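Local coordinates for protein pullulanase (Bacillus acidopullulyticus, PDB 2WAN) that probably hydrolyses the alpha-1,6-glucosidic links of pullulan and of the branch points of starch polysaccharides, as a debranching member of the alpha-amylase family, at residues Lys466-Asp469 against His470-Thr473; Thr532-Lys535 against Gln536-Gln539; His556-Asp559 against Val560-Asp564; Tyr793-Gly796 against Asp797-Gln801. All coordinates share one frame; numbering follows the deposited sequence. Where two conformers were deposited one is given.

Contact 1 (Lys466-Asp469 against His470-Thr473); sequences KGPD and HVKT
Gly467 and Val471 face each other across a tight reversal of the chain, and the amide N of Gly467 gives its hydrogen to Val471 O over 2.8 Å, in the carbonyl plane and fairly straight (159° at the hydrogen). The same oxygen receives a second, softer approach from Lys466 CA, a CA-H...O contact of 3.2 Å. Beyond this bond the chain turns twice in quick succession. Pro468 and Asp469 occupy the corner of a type II turn, closed weakly from His470 N to Gly467 O, and Asp469 with His470 forms an overlapping type I' turn, closed by a weak bond from Val471 N to Pro468 O. Val471 CG2 rests 3.3 Å from Pro468 O, and the methyl CG2 of Thr473 lies 3.4 Å from Gly467 N. A beta carbon at Gly467 would collide with that methyl and with Pro468 CD, consistent with the absence of a side chain there. Around this shell the Lys466 chain kinks at its second torsion (-68°), and a water 3.2 Å from Lys466 NZ also bonds His470 O. Lys472 runs alongside, pointing the same way, its NZ 5.5 Å from Lys466 NZ, so the like charges probably leave some mutual repulsion. The hydroxyl of Thr473 ties the base to Ser449 O and Thr465 OG1. The whole reversal lies in the connection between helices 440-444 and 474-481 of the catalytic barrel, with Pro468 and Val471 packed on helix 805-809, whose Lys807 also bonds Lys472 O.

Contact 2 (Thr532-Lys535 against Gln536-Gln539); sequences TELK and QLIQ
Gln536 lays its side chain back along the helix toward Thr532, one turn earlier, and the two side chains cross obliquely. A chi1 of -70° sets CG of Gln536 beside the backbone N and 3.2 Å from Thr532 O; the extended chain beyond it then brings the amide oxygen OE1 within 3.6 Å of the Thr532 methyl CG2. Glu533 meets the same amide by its aliphatic part, CG lying 3.8 Å from Gln536 OE1, while its carboxylate plane is turned 42° from the amide and reaches away to Thr523 OG1. Cutting Gln536 back to an alanine would remove the amide and is likely to uncover the Thr532 methyl and carbonyl on this flank and leave Leu458 of a nearby loop without its neighbour. All of this sits on helix 529-543, which leads into the third strand, 547-552, of the (beta/alpha)8 barrel, and successive i to i+4 backbone bonds hold the turns at their spacing, from Gln536 N to Thr532 O (2.9 Å) through Gln539 N to Lys535 O (2.8 Å). Another flank of the helix is apolar. Leu534 sends CG away from its own N (chi1 178°), and Ile538 CD1 comes to 4.1 Å from that branch carbon; Leu534 CD1 also stands 4.4 Å from Leu537 CD1. Both Leu534 and Ile538 press against Tyr614 of helix 597-614. Lys535, extended on a different side, pairs its NZ with Glu613 and Asp415, and Gln539 NE2 bonds Ala417 O.

Contact 3 (His556-Asp559 against Val560-Asp564); sequences HTFD and VMVSD
Asp559 bends its side chain forward over the residues that follow it, starting with CB, which lies 4.0 Å from the methyl CG2 of Val562. From CG, set away from its own N (chi1 -154°), one branch, OD1, accepts a weak bond of 2.8 Å from the next amide, Val560 N, and the other, OD2, passes 4.0 Å from the same Val562 methyl. The tip is joined to Val560 O through a water, weakly on the OD2 side. This loop follows barrel strand 547-552; His556 closes the Asp-Val-Val-Tyr-Asn-His sequence of the first conserved region in the alpha-amylase family, and its ND1 bonds Thr557 O from above the carbonyl plane. Past Asp559 the chain makes a gamma turn at Met561, with Val562 N bonded to Val560 O at 2.7 Å. Phe558 lies at about a right angle to Val562, its CZ 4.1 Å from Val562 CG2. Asp559 O accepts from Thr557 OG1 at 2.7 Å, and Ser563 CB rests 3.4 Å from that carbonyl oxygen. Ser563 is the N-cap of helix 564-568, reaching Asp566 N weakly, and its OG and Thr557 OG1 both bond Tyr574 OH.

Contact 4 (Tyr793-Gly796 against Asp797-Gln801); sequences YNAG and DSVNQ
The side-chain amide of Asn800 reaches Gly796 through two torsions: chi1 of -73° puts CG beside the backbone N, and chi2 of -65° swings the amide nitrogen back toward the start of the helix. The motif is a helix N-terminus, with Gly796 at the N-cap of the single turn 797-800, in the segment that follows the eighth barrel strand, 773-777. Gly796 O accepts twice from one residue. Asn800 N supplies the ordinary i to i+4 bond to Gly796 O, 3.0 Å, and Asn800 ND2 adds a second at 3.1 Å, with the donor tilted from the carbonyl plane and the bond bent (139° at the hydrogen). Replacing Asn800 with an alanine would keep the backbone bond, but would probably leave the carbonyl of Gly796 with one donor fewer and the hydroxyl of Ser792, which bonds Asn800 OD1, without that mate. Gly796 itself adopts backbone angles at which a beta carbon would jam against Ala795 O and crowd Asp797 N. On the adjoining side of the turn Val799 packs on Ala795 with both methyls: its CG1 lies 3.8 Å from Ala795 CB, its CG2 the same distance from Ala795 O. Asp797 turns outward to a salt bridge with Arg441. At the N-terminal end of the turn, the backbone N atoms of Asp797 and Ser798 hold a glycerol, probably from the crystallisation liquor. The turn closes with Gln801 N on Asp797 O at 2.8 Å, and one residue earlier Arg784 NH2 bonds Asn800 O.

The four contacts show one principle, that short-range bonds set a chain's local course, in different surroundings. Contact 2 is the buried one, in the middle of a barrel helix, where regular backbone bonds leave side chains to pack or pair with neighbours. Contacts 2 and 3 flank barrel strand 547-552 in sequence, in the helix before it and the loop after it. Contact 4, at the surface, starts a helix with a carbonyl that accepts two hydrogen bonds from one residue; contact 3, partly buried, uses a capping serine. Contact 1, also partly buried, is a reversal built of turns. None touches another: contacts 3 and 4 come nearest, about 10 Å between nearest atoms.

Contact 1 (Lys466-Asp469 against His470-Thr473)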
ATOM      1  N   LYS A 466      15.693  13.164  30.209  1.00 12.44           N
ATOM      2  CA  LYS A 466      17.029  12.578  30.299  1.00 14.34           C
ATOM      3  C   LYS A 466      16.951  11.113  30.623  1.00 13.03           C
ATOM      4  O   LYS A 466      16.069  10.669  31.370  1.00 13.54           O
ATOM      5  CB  LYS A 466      17.863  13.263  31.383  1.00 17.04           C
ATOM      6  CG  LYS A 466      17.950  14.761  31.300  1.00 18.92           C
ATOM      7  CD  LYS A 466      18.742  15.237  30.107  1.00 16.80           C
ATOM      8  CE  LYS A 466      18.862  16.766  30.208  1.00 21.53           C
ATOM      9  NZ  LYS A 466      19.010  17.433  28.892  1.00 20.89           N
ATOM     10  N   GLY A 467      17.926  10.362  30.100  1.00 12.38           N
ATOM     11  CA  GLY A 467      18.009   8.934  30.310  1.00 12.17           C
ATOM     12  C   GLY A 467      19.270   8.593  31.097  1.00 12.51           C
ATOM     13  O   GLY A 467      19.891   9.490  31.712  1.00 12.89           O
ATOM     14  N   PRO A 468      19.678   7.320  31.052  1.00 12.57           N
ATOM     15  CA  PRO A 468      20.908   6.891  31.730  1.00 13.33           C
ATOM     16  C   PRO A 468      22.128   7.706  31.307  1.00 13.37           C
ATOM     17  O   PRO A 468      22.277   8.042  30.123  1.00 13.08           O
ATOM     18  CB  PRO A 468      21.059   5.427  31.294  1.00 13.94           C
ATOM     19  CG  PRO A 468      19.668   4.976  31.021  1.00 13.88           C
ATOM     20  CD  PRO A 468      19.006   6.186  30.379  1.00 11.36           C
ATOM     21  N   ASP A 469      22.969   8.065  32.286  1.00 12.75           N
ATOM     22  CA  ASP A 469      24.180   8.856  32.064  0.50 13.86           C
ATOM     23  C   ASP A 469      23.917  10.183  31.377  1.00 16.23           C
ATOM     24  O   ASP A 469      24.751  10.710  30.644  1.00 17.03           O
ATOM     25  CB  ASP A 469      25.226   8.019  31.341  0.50 13.05           C
ATOM     26  CG  ASP A 469      25.531   6.782  32.098  0.50 14.98           C
ATOM     27  OD1 ASP A 469      26.021   6.933  33.235  0.50 13.54           O
ATOM     28  OD2 ASP A 469      25.211   5.691  31.597  0.50 17.48           O
ATOM     29  N   HIS A 470      22.736  10.748  31.690  1.00 13.90           N
ATOM     30  CA  HIS A 470      22.350  12.104  31.266  0.50 15.88           C
ATOM     31  C   HIS A 470      22.138  12.269  29.759  1.00 13.81           C
ATOM     32  O   HIS A 470      22.140  13.396  29.253  1.00 15.39           O
ATOM     33  CB  HIS A 470      23.369  13.156  31.747  0.50 17.13           C
ATOM     34  CG  HIS A 470      23.803  12.981  33.171  0.50 22.07           C
ATOM     35  ND1 HIS A 470      22.980  13.261  34.240  0.50 27.16           N
ATOM     36  CD2 HIS A 470      24.977  12.559  33.699  0.50 25.20           C
ATOM     37  CE1 HIS A 470      23.626  13.016  35.366  0.50 21.94           C
ATOM     38  NE2 HIS A 470      24.840  12.589  35.065  0.50 28.06           N
ATOM     39  N   VAL A 471      21.953  11.158  29.030  1.00 11.67           N
ATOM     40  CA  VAL A 471      21.630  11.282  27.598  1.00 11.29           C
ATOM     41  C   VAL A 471      20.277  11.980  27.416  1.00 11.10           C
ATOM     42  O   VAL A 471      19.363  11.793  28.210  1.00 11.09           O
ATOM     43  CB  VAL A 471      21.606   9.926  26.826  1.00 11.10           C
ATOM     44  CG1 VAL A 471      23.016   9.311  26.729  1.00 12.90           C
ATOM     45  CG2 VAL A 471      20.584   8.934  27.420  1.00 14.54           C
ATOM     46  N   LYS A 472      20.154  12.773  26.357  1.00 10.48           N
ATOM     47  CA  LYS A 472      18.855  13.325  25.994  1.00  9.64           C
ATOM     48  C   LYS A 472      17.983  12.211  25.460  1.00  8.79           C
ATOM     49  O   LYS A 472      18.443  11.362  24.684  1.00 11.78           O
ATOM     50  CB  LYS A 472      19.005  14.413  24.931  1.00 11.89           C
ATOM     51  CG  LYS A 472      19.828  15.611  25.415  1.00 14.69           C
ATOM     52  CD  LYS A 472      19.978  16.680  24.337  1.00 20.03           C
ATOM     53  CE  LYS A 472      20.719  17.891  24.895  1.00 27.20           C
ATOM     54  NZ  LYS A 472      20.775  18.991  23.901  1.00 30.89           N
ATOM     55  N   THR A 473      16.716  12.200  25.878  1.00 10.11           N
ATOM     56  CA  THR A 473      15.765  11.230  25.363  1.00  9.34           C
ATOM     57  C   THR A 473      14.591  11.980  24.737  1.00 10.41           C
ATOM     58  O   THR A 473      14.533  13.225  24.770  1.00 10.49           O
ATOM     59  CB  THR A 473      15.208  10.324  26.481  1.00 10.12           C
ATOM     60  OG1 THR A 473      14.540  11.130  27.458  1.00 12.36           O
ATOM     61  CG2 THR A 473      16.353   9.531  27.197  1.00 11.23           C
TER
HETATM   62  O   HOH W   1      21.829  15.997  28.444  1.00 37.15           O

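Contact 2 (Thr532-Lys535 against Gln536-Gln539)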
ATOM      1  N   THR A 532      -7.243  15.303  21.415  1.00  9.59           N
ATOM      2  CA  THR A 532      -6.404  16.404  21.870  1.00 11.08           C
ATOM      3  C   THR A 532      -4.941  15.981  22.034  1.00 10.48           C
ATOM      4  O   THR A 532      -4.030  16.711  21.633  1.00  9.81           O
ATOM      5  CB  THR A 532      -6.940  16.962  23.193  1.00 10.15           C
ATOM      6  OG1 THR A 532      -8.285  17.411  22.963  1.00 11.13           O
ATOM      7  CG2 THR A 532      -6.069  18.136  23.677  1.00 13.57           C
ATOM      8  N   GLU A 533      -4.727  14.790  22.598  1.00 10.31           N
ATOM      9  CA  GLU A 533      -3.365  14.354  22.893  1.00  9.01           C
ATOM     10  C   GLU A 533      -2.561  14.029  21.654  1.00 10.56           C
ATOM     11  O   GLU A 533      -1.379  14.329  21.615  1.00  9.31           O
ATOM     12  CB  GLU A 533      -3.340  13.202  23.911  1.00 10.46           C
ATOM     13  CG  GLU A 533      -3.817  13.718  25.306  1.00  9.62           C
ATOM     14  CD  GLU A 533      -4.121  12.621  26.306  1.00 12.41           C
ATOM     15  OE1 GLU A 533      -3.769  11.455  26.050  1.00 12.57           O
ATOM     16  OE2 GLU A 533      -4.726  12.925  27.372  1.00 13.50           O
ATOM     17  N   LEU A 534      -3.201  13.452  20.640  1.00  9.46           N
ATOM     18  CA  LEU A 534      -2.497  13.207  19.382  1.00  8.90           C
ATOM     19  C   LEU A 534      -2.201  14.524  18.680  1.00  9.38           C
ATOM     20  O   LEU A 534      -1.112  14.708  18.126  1.00 10.42           O
ATOM     21  CB  LEU A 534      -3.277  12.236  18.487  1.00  8.87           C
ATOM     22  CG  LEU A 534      -2.676  11.923  17.094  1.00  8.09           C
ATOM     23  CD1 LEU A 534      -1.196  11.459  17.156  1.00  8.78           C
ATOM     24  CD2 LEU A 534      -3.518  10.910  16.331  1.00 11.96           C
ATOM     25  N   LYS A 535      -3.155  15.451  18.728  1.00  9.35           N
ATOM     26  CA  LYS A 535      -2.868  16.788  18.192  1.00  9.98           C
ATOM     27  C   LYS A 535      -1.687  17.419  18.922  1.00 10.07           C
ATOM     28  O   LYS A 535      -0.876  18.088  18.290  1.00 10.56           O
ATOM     29  CB  LYS A 535      -4.102  17.713  18.260  1.00  9.74           C
ATOM     30  CG  LYS A 535      -5.207  17.326  17.304  1.00  9.70           C
ATOM     31  CD  LYS A 535      -6.456  18.219  17.495  1.00  8.25           C
ATOM     32  CE  LYS A 535      -7.505  17.854  16.444  1.00  9.61           C
ATOM     33  NZ  LYS A 535      -8.823  18.517  16.737  1.00  9.49           N
ATOM     34  N   GLN A 536      -1.590  17.220  20.249  1.00  9.37           N
ATOM     35  CA  GLN A 536      -0.472  17.784  21.011  1.00  9.67           C
ATOM     36  C   GLN A 536       0.848  17.160  20.593  1.00  9.64           C
ATOM     37  O   GLN A 536       1.851  17.857  20.520  1.00  9.86           O
ATOM     38  CB  GLN A 536      -0.697  17.636  22.521  1.00 10.84           C
ATOM     39  CG  GLN A 536      -1.814  18.551  23.009  1.00 11.70           C
ATOM     40  CD  GLN A 536      -2.163  18.317  24.471  1.00 15.60           C
ATOM     41  OE1 GLN A 536      -2.774  17.313  24.827  1.00 14.98           O
ATOM     42  NE2 GLN A 536      -1.794  19.261  25.316  1.00 27.55           N
ATOM     43  N   LEU A 537       0.841  15.854  20.313  1.00  8.20           N
ATOM     44  CA  LEU A 537       2.053  15.196  19.765  1.00  7.98           C
ATOM     45  C   LEU A 537       2.508  15.890  18.465  1.00  9.89           C
ATOM     46  O   LEU A 537       3.682  16.264  18.306  1.00 10.64           O
ATOM     47  CB  LEU A 537       1.806  13.703  19.519  1.00  6.75           C
ATOM     48  CG  LEU A 537       2.922  12.854  18.869  1.00  8.31           C
ATOM     49  CD1 LEU A 537       2.709  11.371  19.188  1.00  7.04           C
ATOM     50  CD2 LEU A 537       2.982  13.000  17.339  1.00 10.85           C
ATOM     51  N   ILE A 538       1.567  16.037  17.540  1.00 10.80           N
ATOM     52  CA  ILE A 538       1.837  16.655  16.234  1.00  9.81           C
ATOM     53  C   ILE A 538       2.285  18.111  16.403  1.00  9.29           C
ATOM     54  O   ILE A 538       3.272  18.537  15.796  1.00  8.41           O
ATOM     55  CB  ILE A 538       0.594  16.522  15.330  1.00  8.31           C
ATOM     56  CG1 ILE A 538       0.340  15.042  15.032  1.00  8.85           C
ATOM     57  CG2 ILE A 538       0.728  17.365  14.019  1.00  9.61           C
ATOM     58  CD1 ILE A 538      -1.101  14.757  14.567  1.00  9.36           C
ATOM     59  N   GLN A 539       1.578  18.854  17.242  1.00  8.40           N
ATOM     60  CA  GLN A 539       1.945  20.242  17.542  1.00 11.42           C
ATOM     61  C   GLN A 539       3.379  20.361  18.060  1.00 10.78           C
ATOM     62  O   GLN A 539       4.148  21.259  17.635  1.00  9.78           O
ATOM     63  CB  GLN A 539       0.951  20.820  18.559  1.00 11.15           C
ATOM     64  CG  GLN A 539       1.161  22.262  18.935  1.00 16.40           C
ATOM     65  CD  GLN A 539       0.099  22.733  19.919  1.00 18.07           C
ATOM     66  OE1 GLN A 539      -0.270  22.013  20.867  1.00 16.38           O
ATOM     67  NE2 GLN A 539      -0.380  23.946  19.717  1.00 19.26           N
TER

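Contact 3 (His556-Asp559 against Val560-Asp564)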
ATOM      1  N   HIS A 556      -6.795  -3.525   4.370  1.00 13.50           N
ATOM      2  CA  HIS A 556      -7.619  -4.583   4.988  1.00 13.01           C
ATOM      3  C   HIS A 556      -8.155  -4.128   6.354  1.00 15.83           C
ATOM      4  O   HIS A 556      -7.610  -3.204   6.950  1.00 15.47           O
ATOM      5  CB  HIS A 556      -6.819  -5.895   5.174  1.00 14.36           C
ATOM      6  CG  HIS A 556      -5.815  -5.846   6.288  1.00 14.81           C
ATOM      7  ND1 HIS A 556      -6.061  -6.378   7.538  1.00 18.17           N
ATOM      8  CD2 HIS A 556      -4.560  -5.335   6.337  1.00  8.98           C
ATOM      9  CE1 HIS A 556      -4.999  -6.190   8.309  1.00 11.29           C
ATOM     10  NE2 HIS A 556      -4.075  -5.562   7.602  1.00 15.62           N
ATOM     11  N   THR A 557      -9.197  -4.788   6.855  1.00 14.51           N
ATOM     12  CA  THR A 557      -9.720  -4.510   8.206  1.00 13.39           C
ATOM     13  C   THR A 557      -9.439  -5.679   9.139  1.00 13.31           C
ATOM     14  O   THR A 557      -9.045  -6.761   8.686  1.00 15.08           O
ATOM     15  CB  THR A 557     -11.231  -4.225   8.233  1.00 16.53           C
ATOM     16  OG1 THR A 557     -11.928  -5.379   7.743  1.00 16.31           O
ATOM     17  CG2 THR A 557     -11.573  -3.010   7.393  1.00 16.89           C
ATOM     18  N   PHE A 558      -9.624  -5.462  10.439  1.00 12.84           N
ATOM     19  CA  PHE A 558      -9.299  -6.478  11.450  1.00 13.37           C
ATOM     20  C   PHE A 558      -9.972  -7.834  11.189  1.00 15.35           C
ATOM     21  O   PHE A 558      -9.387  -8.898  11.456  1.00 15.21           O
ATOM     22  CB  PHE A 558      -9.645  -5.947  12.853  1.00 12.19           C
ATOM     23  CG  PHE A 558     -11.113  -6.007  13.182  1.00 14.29           C
ATOM     24  CD1 PHE A 558     -11.990  -5.051  12.689  1.00 17.99           C
ATOM     25  CD2 PHE A 558     -11.615  -7.048  13.969  1.00 14.44           C
ATOM     26  CE1 PHE A 558     -13.357  -5.114  12.973  1.00 17.04           C
ATOM     27  CE2 PHE A 558     -12.966  -7.111  14.268  1.00 18.12           C
ATOM     28  CZ  PHE A 558     -13.839  -6.147  13.764  1.00 15.35           C
ATOM     29  N   ASP A 559     -11.191  -7.787  10.666  1.00 16.08           N
ATOM     30  CA  ASP A 559     -11.936  -8.988  10.293  1.00 18.41           C
ATOM     31  C   ASP A 559     -13.032  -8.569   9.331  1.00 17.55           C
ATOM     32  O   ASP A 559     -13.228  -7.366   9.053  1.00 16.74           O
ATOM     33  CB  ASP A 559     -12.556  -9.642  11.544  1.00 18.19           C
ATOM     34  CG  ASP A 559     -12.797 -11.151  11.388  1.00 22.76           C
ATOM     35  OD1 ASP A 559     -12.666 -11.705  10.271  1.00 23.33           O
ATOM     36  OD2 ASP A 559     -13.107 -11.775  12.416  1.00 27.52           O
ATOM     37  N   VAL A 560     -13.743  -9.573   8.827  1.00 17.23           N
ATOM     38  CA  VAL A 560     -14.931  -9.360   8.007  1.00 17.89           C
ATOM     39  C   VAL A 560     -16.138  -9.917   8.735  1.00 17.46           C
ATOM     40  O   VAL A 560     -15.993 -10.537   9.801  1.00 18.39           O
ATOM     41  CB  VAL A 560     -14.800 -10.032   6.626  1.00 18.48           C
ATOM     42  CG1 VAL A 560     -13.768  -9.290   5.800  1.00 18.65           C
ATOM     43  CG2 VAL A 560     -14.444 -11.515   6.787  1.00 18.57           C
ATOM     44  N   MET A 561     -17.313  -9.698   8.144  1.00 18.18           N
ATOM     45  CA  MET A 561     -18.609 -10.158   8.674  1.00 19.56           C
ATOM     46  C   MET A 561     -19.064  -9.423   9.946  1.00 19.52           C
ATOM     47  O   MET A 561     -20.225  -8.998  10.039  1.00 18.21           O
ATOM     48  CB  MET A 561     -18.631 -11.688   8.862  1.00 21.19           C
ATOM     49  CG  MET A 561     -18.736 -12.460   7.548  1.00 31.19           C
ATOM     50  SD  MET A 561     -18.277 -14.199   7.717  1.00 46.23           S
ATOM     51  CE  MET A 561     -19.272 -14.719   9.127  1.00 41.63           C
ATOM     52  N   VAL A 562     -18.156  -9.287  10.915  1.00 18.04           N
ATOM     53  CA  VAL A 562     -18.406  -8.548  12.159  1.00 17.76           C
ATOM     54  C   VAL A 562     -17.945  -7.082  12.064  1.00 16.71           C
ATOM     55  O   VAL A 562     -18.134  -6.290  13.005  1.00 16.04           O
ATOM     56  CB  VAL A 562     -17.735  -9.215  13.386  1.00 20.09           C
ATOM     57  CG1 VAL A 562     -18.422 -10.564  13.721  1.00 22.82           C
ATOM     58  CG2 VAL A 562     -16.218  -9.376  13.180  1.00 16.80           C
ATOM     59  N   SER A 563     -17.351  -6.737  10.927  1.00 17.00           N
ATOM     60  CA  SER A 563     -16.875  -5.372  10.682  1.00 15.81           C
ATOM     61  C   SER A 563     -18.055  -4.455  10.385  1.00 14.96           C
ATOM     62  O   SER A 563     -19.061  -4.893   9.843  1.00 14.57           O
ATOM     63  CB  SER A 563     -15.873  -5.355   9.522  1.00 15.54           C
ATOM     64  OG  SER A 563     -16.459  -5.661   8.267  1.00 15.94           O
ATOM     65  N   ASP A 564     -17.942  -3.185  10.758  1.00 16.38           N
ATOM     66  CA  ASP A 564     -18.982  -2.206  10.425  1.00 15.45           C
ATOM     67  C   ASP A 564     -19.278  -2.166   8.924  1.00 14.99           C
ATOM     68  O   ASP A 564     -20.441  -2.088   8.525  1.00 14.26           O
ATOM     69  CB  ASP A 564     -18.602  -0.824  10.961  1.00 15.50           C
ATOM     70  CG  ASP A 564     -18.506  -0.809  12.476  1.00 16.29           C
ATOM     71  OD1 ASP A 564     -19.446  -1.324  13.126  1.00 16.07           O
ATOM     72  OD2 ASP A 564     -17.473  -0.347  13.020  1.00 17.93           O
TER
HETATM   73  O   HOH W   2     -15.570 -13.268  10.834  1.00 38.82           O

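Contact 4 (Tyr793-Gly796 against Asp797-Gln801)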
ATOM      1  N   TYR A 793       5.432  -8.157  16.326  1.00 15.75           N
ATOM      2  CA  TYR A 793       4.126  -7.452  16.315  1.00 17.56           C
ATOM      3  C   TYR A 793       3.333  -7.464  17.626  1.00 17.91           C
ATOM      4  O   TYR A 793       2.612  -6.507  17.935  1.00 18.36           O
ATOM      5  CB  TYR A 793       3.249  -7.951  15.141  1.00 15.44           C
ATOM      6  CG  TYR A 793       2.643  -9.320  15.366  1.00 20.87           C
ATOM      7  CD1 TYR A 793       1.352  -9.447  15.893  1.00 23.50           C
ATOM      8  CD2 TYR A 793       3.359 -10.483  15.057  1.00 18.99           C
ATOM      9  CE1 TYR A 793       0.790 -10.699  16.121  1.00 26.42           C
ATOM     10  CE2 TYR A 793       2.801 -11.751  15.276  1.00 25.97           C
ATOM     11  CZ  TYR A 793       1.518 -11.843  15.806  1.00 27.34           C
ATOM     12  OH  TYR A 793       0.954 -13.078  16.026  1.00 32.76           O
ATOM     13  N   ASN A 794       3.446  -8.552  18.378  1.00 17.35           N
ATOM     14  CA  ASN A 794       2.804  -8.654  19.690  1.00 18.95           C
ATOM     15  C   ASN A 794       3.778  -9.080  20.802  1.00 18.95           C
ATOM     16  O   ASN A 794       3.366  -9.595  21.851  1.00 20.63           O
ATOM     17  CB  ASN A 794       1.575  -9.582  19.619  1.00 21.13           C
ATOM     18  CG  ASN A 794       1.943 -11.049  19.409  1.00 23.04           C
ATOM     19  OD1 ASN A 794       3.093 -11.390  19.122  1.00 22.50           O
ATOM     20  ND2 ASN A 794       0.942 -11.932  19.541  1.00 26.79           N
ATOM     21  N   ALA A 795       5.071  -8.844  20.581  1.00 16.53           N
ATOM     22  CA  ALA A 795       6.106  -9.419  21.461  1.00 16.43           C
ATOM     23  C   ALA A 795       6.321  -8.685  22.790  1.00 17.42           C
ATOM     24  O   ALA A 795       7.030  -9.187  23.673  1.00 20.15           O
ATOM     25  CB  ALA A 795       7.427  -9.551  20.719  1.00 18.03           C
ATOM     26  N   GLY A 796       5.741  -7.501  22.934  1.00 15.09           N
ATOM     27  CA  GLY A 796       5.863  -6.755  24.176  1.00 16.31           C
ATOM     28  C   GLY A 796       7.062  -5.833  24.284  1.00 15.25           C
ATOM     29  O   GLY A 796       7.832  -5.661  23.333  1.00 15.82           O
ATOM     30  N   ASP A 797       7.214  -5.250  25.471  1.00 14.08           N
ATOM     31  CA  ASP A 797       8.137  -4.137  25.697  1.00 12.02           C
ATOM     32  C   ASP A 797       9.593  -4.549  25.862  1.00 13.10           C
ATOM     33  O   ASP A 797      10.479  -3.846  25.390  1.00 11.29           O
ATOM     34  CB  ASP A 797       7.712  -3.329  26.926  1.00 12.95           C
ATOM     35  CG  ASP A 797       6.290  -2.804  26.820  1.00 18.22           C
ATOM     36  OD1 ASP A 797       5.895  -2.342  25.723  1.00 13.91           O
ATOM     37  OD2 ASP A 797       5.571  -2.851  27.841  1.00 18.35           O
ATOM     38  N   SER A 798       9.864  -5.676  26.519  1.00 13.97           N
ATOM     39  CA  SER A 798      11.247  -6.157  26.662  0.50 13.05           C
ATOM     40  C   SER A 798      11.883  -6.361  25.286  1.00 13.15           C
ATOM     41  O   SER A 798      13.084  -6.150  25.104  1.00 14.31           O
ATOM     42  CB  SER A 798      11.314  -7.462  27.472  0.50 14.61           C
ATOM     43  OG  SER A 798      10.835  -8.568  26.717  0.50 16.40           O
ATOM     44  N   VAL A 799      11.069  -6.781  24.325  1.00 11.75           N
ATOM     45  CA  VAL A 799      11.526  -6.983  22.938  1.00 13.12           C
ATOM     46  C   VAL A 799      11.595  -5.647  22.173  1.00 12.92           C
ATOM     47  O   VAL A 799      12.638  -5.292  21.613  1.00 11.52           O
ATOM     48  CB  VAL A 799      10.626  -8.005  22.196  1.00 11.82           C
ATOM     49  CG1 VAL A 799      10.989  -8.118  20.727  1.00 11.19           C
ATOM     50  CG2 VAL A 799      10.724  -9.410  22.892  1.00 18.66           C
ATOM     51  N   ASN A 800      10.493  -4.899  22.191  1.00 12.53           N
ATOM     52  CA  ASN A 800      10.320  -3.729  21.307  1.00 11.58           C
ATOM     53  C   ASN A 800      10.703  -2.348  21.823  1.00 12.19           C
ATOM     54  O   ASN A 800      10.857  -1.414  21.025  1.00 11.48           O
ATOM     55  CB  ASN A 800       8.850  -3.657  20.856  1.00 12.08           C
ATOM     56  CG  ASN A 800       8.503  -4.714  19.844  1.00 13.56           C
ATOM     57  OD1 ASN A 800       9.033  -4.715  18.736  1.00 15.15           O
ATOM     58  ND2 ASN A 800       7.594  -5.616  20.209  1.00 14.40           N
ATOM     59  N   GLN A 801      10.828  -2.169  23.132  1.00 11.19           N
ATOM     60  CA  GLN A 801      10.961  -0.798  23.642  1.00 11.27           C
ATOM     61  C   GLN A 801      12.245  -0.115  23.192  1.00 12.37           C
ATOM     62  O   GLN A 801      13.245  -0.790  22.838  1.00 12.22           O
ATOM     63  CB  GLN A 801      10.889  -0.778  25.167  1.00  9.76           C
ATOM     64  CG  GLN A 801      12.179  -1.292  25.861  1.00 10.93           C
ATOM     65  CD  GLN A 801      11.910  -1.773  27.279  1.00 14.20           C
ATOM     66  OE1 GLN A 801      10.974  -1.302  27.922  1.00 13.88           O
ATOM     67  NE2 GLN A 801      12.746  -2.703  27.777  1.00 13.10           N
TER